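Local coordinates for beta-glucuronidase (Dictyoglomus thermophilum, PDB 6XXW), which probably hydrolyses beta-D-glucuronides as a family 2 glycoside hydrolase, releasing glucuronic acid from the non-reducing end of its substrates, at residues A[253-258]-A[356-361]; A[347-352]-A[405-410]. One frame throughout, in Å; residues are numbered along the deposited sequence.

Contact 1 (A[253-258]-A[356-361])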
ATOM      1  N   TRP A 253     -40.133  18.134   2.473  1.00 22.83           N
ATOM      2  CA  TRP A 253     -38.771  17.657   2.638  1.00 20.55           C
ATOM      3  C   TRP A 253     -38.731  16.145   2.440  1.00 18.41           C
ATOM      4  O   TRP A 253     -39.563  15.416   2.987  1.00 21.71           O
ATOM      5  CB  TRP A 253     -38.261  18.032   4.033  1.00 23.02           C
ATOM      6  CG  TRP A 253     -36.823  17.704   4.291  1.00 20.51           C
ATOM      7  CD1 TRP A 253     -35.759  18.572   4.239  1.00 21.11           C
ATOM      8  CD2 TRP A 253     -36.283  16.427   4.673  1.00 19.87           C
ATOM      9  NE1 TRP A 253     -34.591  17.904   4.551  1.00 18.15           N
ATOM     10  CE2 TRP A 253     -34.885  16.589   4.816  1.00 21.15           C
ATOM     11  CE3 TRP A 253     -36.842  15.155   4.888  1.00 18.91           C
ATOM     12  CZ2 TRP A 253     -34.040  15.532   5.178  1.00 20.33           C
ATOM     13  CZ3 TRP A 253     -36.002  14.105   5.240  1.00 18.04           C
ATOM     14  CH2 TRP A 253     -34.617  14.298   5.378  1.00 22.33           C
ATOM     15  N   GLU A 254     -37.763  15.669   1.662  1.00 19.51           N
ATOM     16  CA  GLU A 254     -37.521  14.237   1.556  1.00 22.28           C
ATOM     17  C   GLU A 254     -36.156  14.035   0.911  1.00 20.08           C
ATOM     18  O   GLU A 254     -35.597  14.976   0.339  1.00 25.27           O
ATOM     19  CB  GLU A 254     -38.626  13.527   0.749  1.00 27.09           C
ATOM     20  CG  GLU A 254     -38.916  14.064  -0.656  1.00 28.56           C
ATOM     21  CD  GLU A 254     -40.143  13.382  -1.294  1.00 34.60           C
ATOM     22  OE1 GLU A 254     -41.185  13.236  -0.609  1.00 29.51           O
ATOM     23  OE2 GLU A 254     -40.063  12.982  -2.476  1.00 36.62           O
ATOM     24  N   PRO A 255     -35.574  12.847   1.038  1.00 26.92           N
ATOM     25  CA  PRO A 255     -34.364  12.549   0.264  1.00 31.27           C
ATOM     26  C   PRO A 255     -34.626  12.767  -1.214  1.00 37.26           C
ATOM     27  O   PRO A 255     -35.638  12.308  -1.758  1.00 37.74           O
ATOM     28  CB  PRO A 255     -34.094  11.079   0.585  1.00 29.43           C
ATOM     29  CG  PRO A 255     -34.684  10.888   1.926  1.00 25.05           C
ATOM     30  CD  PRO A 255     -35.911  11.763   1.974  1.00 25.57           C
ATOM     31  N   GLY A 256     -33.713  13.490  -1.862  1.00 30.90           N
ATOM     32  CA  GLY A 256     -33.873  13.887  -3.244  1.00 35.00           C
ATOM     33  C   GLY A 256     -34.599  15.199  -3.446  1.00 41.16           C
ATOM     34  O   GLY A 256     -34.635  15.704  -4.578  1.00 38.89           O
ATOM     35  N   ASN A 257     -35.188  15.762  -2.393  1.00 27.41           N
ATOM     36  CA  ASN A 257     -35.817  17.071  -2.454  1.00 31.94           C
ATOM     37  C   ASN A 257     -35.808  17.704  -1.065  1.00 28.51           C
ATOM     38  O   ASN A 257     -36.855  17.747  -0.408  1.00 26.52           O
ATOM     39  CB  ASN A 257     -37.246  16.958  -2.991  1.00 32.96           C
ATOM     40  CG  ASN A 257     -37.892  18.321  -3.201  1.00 51.12           C
ATOM     41  OD1 ASN A 257     -37.605  19.016  -4.182  1.00 47.62           O
ATOM     42  ND2 ASN A 257     -38.754  18.720  -2.266  1.00 47.53           N
ATOM     43  N   PRO A 258     -34.647  18.201  -0.581  1.00 26.24           N
ATOM     44  CA  PRO A 258     -34.518  18.692   0.808  1.00 22.07           C
ATOM     45  C   PRO A 258     -35.007  20.125   1.009  1.00 27.88           C
ATOM     46  O   PRO A 258     -34.254  21.016   1.402  1.00 32.29           O
ATOM     47  CB  PRO A 258     -33.008  18.578   1.048  1.00 26.64           C
ATOM     48  CG  PRO A 258     -32.408  18.832  -0.306  1.00 24.44           C
ATOM     49  CD  PRO A 258     -33.338  18.120  -1.261  1.00 26.62           C
ATOM     50  N   GLY A 356     -30.736  16.500   2.528  1.00 20.08           N
ATOM     51  CA  GLY A 356     -31.806  15.539   2.313  1.00 17.91           C
ATOM     52  C   GLY A 356     -31.345  14.109   2.494  1.00 23.42           C
ATOM     53  O   GLY A 356     -31.522  13.262   1.613  1.00 25.13           O
ATOM     54  N   ILE A 357     -30.735  13.833   3.641  1.00 15.97           N
ATOM     55  CA  ILE A 357     -30.283  12.502   4.011  1.00 15.95           C
ATOM     56  C   ILE A 357     -31.082  12.073   5.233  1.00 18.65           C
ATOM     57  O   ILE A 357     -31.140  12.802   6.227  1.00 17.55           O
ATOM     58  CB  ILE A 357     -28.771  12.477   4.307  1.00 17.69           C
ATOM     59  CG1 ILE A 357     -27.965  12.910   3.070  1.00 18.53           C
ATOM     60  CG2 ILE A 357     -28.350  11.089   4.852  1.00 17.61           C
ATOM     61  CD1 ILE A 357     -27.963  11.895   1.917  1.00 16.91           C
ATOM     62  N   ALA A 358     -31.721  10.911   5.148  1.00 17.11           N
ATOM     63  CA  ALA A 358     -32.523  10.410   6.251  1.00 19.97           C
ATOM     64  C   ALA A 358     -31.605   9.780   7.286  1.00 24.12           C
ATOM     65  O   ALA A 358     -30.705   9.010   6.940  1.00 21.62           O
ATOM     66  CB  ALA A 358     -33.548   9.392   5.746  1.00 19.37           C
ATOM     67  N   VAL A 359     -31.829  10.100   8.555  1.00 19.41           N
ATOM     68  CA  VAL A 359     -30.940   9.691   9.632  1.00 20.35           C
ATOM     69  C   VAL A 359     -31.706   8.811  10.618  1.00 17.85           C
ATOM     70  O   VAL A 359     -32.779   9.192  11.099  1.00 19.21           O
ATOM     71  CB  VAL A 359     -30.339  10.916  10.345  1.00 20.91           C
ATOM     72  CG1 VAL A 359     -29.524  10.483  11.537  1.00 18.34           C
ATOM     73  CG2 VAL A 359     -29.481  11.721   9.368  1.00 16.27           C
ATOM     74  N   ILE A 360     -31.153   7.643  10.915  1.00 17.00           N
ATOM     75  CA  ILE A 360     -31.555   6.856  12.079  1.00 15.55           C
ATOM     76  C   ILE A 360     -30.592   7.246  13.189  1.00 17.27           C
ATOM     77  O   ILE A 360     -29.408   6.909  13.127  1.00 16.37           O
ATOM     78  CB  ILE A 360     -31.486   5.343  11.804  1.00 16.27           C
ATOM     79  CG1 ILE A 360     -32.345   4.957  10.595  1.00 19.17           C
ATOM     80  CG2 ILE A 360     -31.927   4.557  13.039  1.00 16.02           C
ATOM     81  CD1 ILE A 360     -32.059   3.557  10.042  1.00 21.03           C
ATOM     82  N   GLU A 361     -31.069   7.951  14.209  1.00 14.48           N
ATOM     83  CA  GLU A 361     -30.161   8.384  15.258  1.00 16.50           C
ATOM     84  C   GLU A 361     -30.242   7.438  16.445  1.00 19.16           C
ATOM     85  O   GLU A 361     -31.335   7.073  16.891  1.00 18.53           O
ATOM     86  CB  GLU A 361     -30.422   9.821  15.698  1.00 18.92           C
ATOM     87  CG  GLU A 361     -29.370  10.280  16.697  1.00 18.42           C
ATOM     88  CD  GLU A 361     -29.245  11.774  16.757  1.00 24.41           C
ATOM     89  OE1 GLU A 361     -30.296  12.445  16.686  1.00 23.07           O
ATOM     90  OE2 GLU A 361     -28.101  12.266  16.872  1.00 19.74           O
TER

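Contact 2 (A[347-352]-A[405-410])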
ATOM      1  N   GLU A 347     -24.299  19.688  14.344  1.00 18.31           N
ATOM      2  CA  GLU A 347     -23.824  20.141  13.041  1.00 19.00           C
ATOM      3  C   GLU A 347     -24.118  19.116  11.953  1.00 20.65           C
ATOM      4  O   GLU A 347     -24.562  19.471  10.856  1.00 19.04           O
ATOM      5  CB  GLU A 347     -22.321  20.431  13.130  1.00 24.28           C
ATOM      6  CG  GLU A 347     -21.960  21.765  13.806  1.00 26.55           C
ATOM      7  CD  GLU A 347     -21.910  21.705  15.339  1.00 34.66           C
ATOM      8  OE1 GLU A 347     -22.187  20.636  15.935  1.00 22.65           O
ATOM      9  OE2 GLU A 347     -21.586  22.749  15.953  1.00 37.38           O
ATOM     10  N   ILE A 348     -23.906  17.829  12.240  1.00 17.91           N
ATOM     11  CA  ILE A 348     -24.150  16.821  11.213  1.00 19.00           C
ATOM     12  C   ILE A 348     -25.645  16.721  10.883  1.00 20.98           C
ATOM     13  O   ILE A 348     -26.026  16.516   9.721  1.00 17.01           O
ATOM     14  CB  ILE A 348     -23.553  15.471  11.647  1.00 19.08           C
ATOM     15  CG1 ILE A 348     -22.038  15.495  11.404  1.00 18.89           C
ATOM     16  CG2 ILE A 348     -24.214  14.302  10.879  1.00 21.13           C
ATOM     17  CD1 ILE A 348     -21.321  14.263  11.971  1.00 25.67           C
ATOM     18  N   LEU A 349     -26.515  16.901  11.882  1.00 15.86           N
ATOM     19  CA  LEU A 349     -27.953  16.833  11.605  1.00 17.15           C
ATOM     20  C   LEU A 349     -28.440  18.046  10.808  1.00 18.06           C
ATOM     21  O   LEU A 349     -29.319  17.906   9.943  1.00 20.03           O
ATOM     22  CB  LEU A 349     -28.745  16.693  12.912  1.00 18.69           C
ATOM     23  CG  LEU A 349     -28.483  15.386  13.661  1.00 21.43           C
ATOM     24  CD1 LEU A 349     -29.439  15.260  14.819  1.00 22.48           C
ATOM     25  CD2 LEU A 349     -28.640  14.190  12.736  1.00 20.47           C
ATOM     26  N   PHE A 350     -27.896  19.242  11.079  1.00 16.57           N
ATOM     27  CA  PHE A 350     -28.247  20.400  10.256  1.00 16.94           C
ATOM     28  C   PHE A 350     -27.826  20.180   8.810  1.00 19.71           C
ATOM     29  O   PHE A 350     -28.547  20.561   7.879  1.00 18.38           O
ATOM     30  CB  PHE A 350     -27.606  21.676  10.801  1.00 20.14           C
ATOM     31  CG  PHE A 350     -28.315  22.248  11.992  1.00 23.43           C
ATOM     32  CD1 PHE A 350     -29.532  22.903  11.847  1.00 23.93           C
ATOM     33  CD2 PHE A 350     -27.770  22.124  13.263  1.00 21.71           C
ATOM     34  CE1 PHE A 350     -30.194  23.429  12.956  1.00 21.87           C
ATOM     35  CE2 PHE A 350     -28.429  22.638  14.371  1.00 21.87           C
ATOM     36  CZ  PHE A 350     -29.641  23.292  14.213  1.00 23.74           C
ATOM     37  N   LEU A 351     -26.659  19.555   8.602  1.00 17.56           N
ATOM     38  CA  LEU A 351     -26.231  19.223   7.249  1.00 16.69           C
ATOM     39  C   LEU A 351     -27.135  18.163   6.627  1.00 17.49           C
ATOM     40  O   LEU A 351     -27.494  18.264   5.448  1.00 19.32           O
ATOM     41  CB  LEU A 351     -24.773  18.760   7.258  1.00 17.47           C
ATOM     42  CG  LEU A 351     -23.725  19.838   7.559  1.00 20.97           C
ATOM     43  CD1 LEU A 351     -22.325  19.212   7.662  1.00 21.09           C
ATOM     44  CD2 LEU A 351     -23.775  20.889   6.457  1.00 19.44           C
ATOM     45  N   ALA A 352     -27.523  17.137   7.394  1.00 17.81           N
ATOM     46  CA  ALA A 352     -28.429  16.147   6.824  1.00 16.69           C
ATOM     47  C   ALA A 352     -29.749  16.795   6.413  1.00 21.83           C
ATOM     48  O   ALA A 352     -30.329  16.429   5.378  1.00 16.53           O
ATOM     49  CB  ALA A 352     -28.646  14.998   7.799  1.00 15.98           C
ATOM     50  N   HIS A 405     -35.389  18.268  13.924  1.00 21.50           N
ATOM     51  CA  HIS A 405     -34.667  18.042  12.674  1.00 19.63           C
ATOM     52  C   HIS A 405     -35.508  17.171  11.747  1.00 20.17           C
ATOM     53  O   HIS A 405     -35.876  16.050  12.131  1.00 19.49           O
ATOM     54  CB  HIS A 405     -33.323  17.371  12.933  1.00 20.27           C
ATOM     55  CG  HIS A 405     -32.282  18.294  13.481  1.00 20.11           C
ATOM     56  ND1 HIS A 405     -31.668  19.263  12.713  1.00 22.46           N
ATOM     57  CD2 HIS A 405     -31.749  18.403  14.722  1.00 23.56           C
ATOM     58  CE1 HIS A 405     -30.800  19.928  13.456  1.00 21.53           C
ATOM     59  NE2 HIS A 405     -30.830  19.426  14.678  1.00 25.69           N
ATOM     60  N   PRO A 406     -35.819  17.622  10.532  1.00 19.91           N
ATOM     61  CA  PRO A 406     -36.530  16.735   9.594  1.00 19.46           C
ATOM     62  C   PRO A 406     -35.726  15.495   9.213  1.00 16.94           C
ATOM     63  O   PRO A 406     -36.316  14.448   8.915  1.00 15.91           O
ATOM     64  CB  PRO A 406     -36.794  17.646   8.378  1.00 15.52           C
ATOM     65  CG  PRO A 406     -35.710  18.696   8.444  1.00 22.52           C
ATOM     66  CD  PRO A 406     -35.449  18.918   9.927  1.00 18.04           C
ATOM     67  N   SER A 407     -34.396  15.577   9.253  1.00 15.73           N
ATOM     68  CA  SER A 407     -33.559  14.474   8.793  1.00 14.02           C
ATOM     69  C   SER A 407     -33.646  13.256   9.709  1.00 15.76           C
ATOM     70  O   SER A 407     -33.501  12.123   9.231  1.00 16.89           O
ATOM     71  CB  SER A 407     -32.102  14.936   8.668  1.00 19.28           C
ATOM     72  OG  SER A 407     -31.558  15.300   9.940  1.00 19.58           O
ATOM     73  N   VAL A 408     -33.864  13.451  11.016  1.00 18.57           N
ATOM     74  CA  VAL A 408     -34.035  12.303  11.903  1.00 15.77           C
ATOM     75  C   VAL A 408     -35.407  11.688  11.649  1.00 17.19           C
ATOM     76  O   VAL A 408     -36.446  12.332  11.859  1.00 16.30           O
ATOM     77  CB  VAL A 408     -33.887  12.696  13.381  1.00 16.67           C
ATOM     78  CG1 VAL A 408     -34.117  11.449  14.276  1.00 15.89           C
ATOM     79  CG2 VAL A 408     -32.544  13.333  13.674  1.00 15.23           C
ATOM     80  N   ILE A 409     -35.426  10.422  11.231  1.00 15.88           N
ATOM     81  CA  ILE A 409     -36.677   9.761  10.889  1.00 17.01           C
ATOM     82  C   ILE A 409     -36.923   8.505  11.698  1.00 19.95           C
ATOM     83  O   ILE A 409     -37.915   7.829  11.462  1.00 19.75           O
ATOM     84  CB  ILE A 409     -36.770   9.453   9.377  1.00 19.73           C
ATOM     85  CG1 ILE A 409     -35.449   8.910   8.835  1.00 17.98           C
ATOM     86  CG2 ILE A 409     -37.204  10.714   8.613  1.00 19.18           C
ATOM     87  CD1 ILE A 409     -35.054   7.561   9.341  1.00 18.37           C
ATOM     88  N   MET A 410     -36.050   8.173  12.646  1.00 20.61           N
ATOM     89  CA  MET A 410     -36.186   6.958  13.448  1.00 18.34           C
ATOM     90  C   MET A 410     -35.176   7.028  14.577  1.00 15.21           C
ATOM     91  O   MET A 410     -34.063   7.529  14.394  1.00 17.92           O
ATOM     92  CB  MET A 410     -35.949   5.685  12.614  1.00 13.39           C
ATOM     93  CG  MET A 410     -36.130   4.384  13.397  1.00 18.35           C
ATOM     94  SD  MET A 410     -36.749   2.983  12.435  1.00 20.56           S
ATOM     95  CE  MET A 410     -35.436   2.761  11.201  1.00 15.81           C
TER

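Contact 1 (A[253-258]-A[356-361])
P258 and G356 bring their backbones within 4.4 Å of each other, CA to CA, where a tight hairpin meets the residue that leaves helix 346-355. The hairpin is a type II turn from E254 to N257, closed by N257 N to E254 O at 2.9 Å, with G256 at the positive phi such a turn needs. No hydrogen bond joins the two segments; the nearest polar approach is a CA-H...O contact, P255 CA to G356 O at 3.2 Å. G356 also has positive phi (74°), and a side chain there would run into P258 CB, which already lies 3.4 Å from G356 N. The hairpin belongs to the small antiparallel beta domain beside the TIM barrel, and it rests where a barrel helix turns into strand 358-362. W253 reaches in with CG anti to its backbone N (chi1 -175°), bringing CZ2 to 3.6 Å from G356 CA, while I357 O lies in the ring plane beyond the CH2 edge. Its NE1 bonds to D353 O on the helix. With an alanine at W253, D353 O is likely to lose this donor and a gap to open beside G356. Farther along, P255 CG meets A358 CB at 4.3 Å.

Contact 2 (A[347-352]-A[405-410])
H405 is packed from two directions by the helical residues L349 and F350. L349 CB sits over the centre of one imidazole face, 3.7 Å from the ring centroid and 1° off its normal, a CH-pi contact of almost ideal alignment. The imidazole edge is turned to F350: CE1 points at the middle of the phenyl face, making a T-shaped pair with planes at 79° and centroids 4.5 Å apart. CG of F350 lies anti to the carbonyl carbon (chi1 -78°), which swings the ring back to H405 although its CB bond leads away from segment 405-410. D353, one residue beyond this part of the helix, accepts hydrogen bonds from both H405 ND1 and S407 OG, one at each carboxylate oxygen, and so helps fix the imidazole's rotation.

The close packing continues through small groups. A352 CB and S407 CB meet at 3.6 Å, with S407 OG equally near that methyl; the same hydroxyl is 3.4 Å from L349 O, without a hydrogen bond between them. L349 then sends CD1 to V408 CG2 at 3.8 Å, extending the apolar seam into the start of the strand. F350 marks the looser side: it is partly exposed, unlike the buried residues that touch around L349, and its ring also meets that of Y23.

In the TIM barrel, the family 2 catalytic domain, helix 346-355 packs on the loop 405-407 that leads into strand 408-415 and on V408, the first residue of that strand. Strand 358-362 is hydrogen-bonded alongside; A352 also touches V359 of that neighbour, L349 reaches R401 and D402 of helix 385-402, and L351 packs on helix 319-332.

Both contacts are largely buried and their centres lie about 7 Å apart, but they join different levels of the fold. Contact 2 stays within the TIM barrel, holding a helix to the loop and first residue of a strand through ring packing and methyl groups. Contact 1 is an interdomain seam, where prolines, a tryptophan edge and bare glycine backbone meet, and its hairpin includes the exposed G256. They share the barrel sheet: strands 358-362 and 408-415 run parallel as neighbours, probably bonded from V359 N to S407 O (2.7 Å) and from I409 N to V359 O (2.9 Å). D353, near the end of the helix, has a part in both, through its backbone in contact 1 and its carboxylate in contact 2.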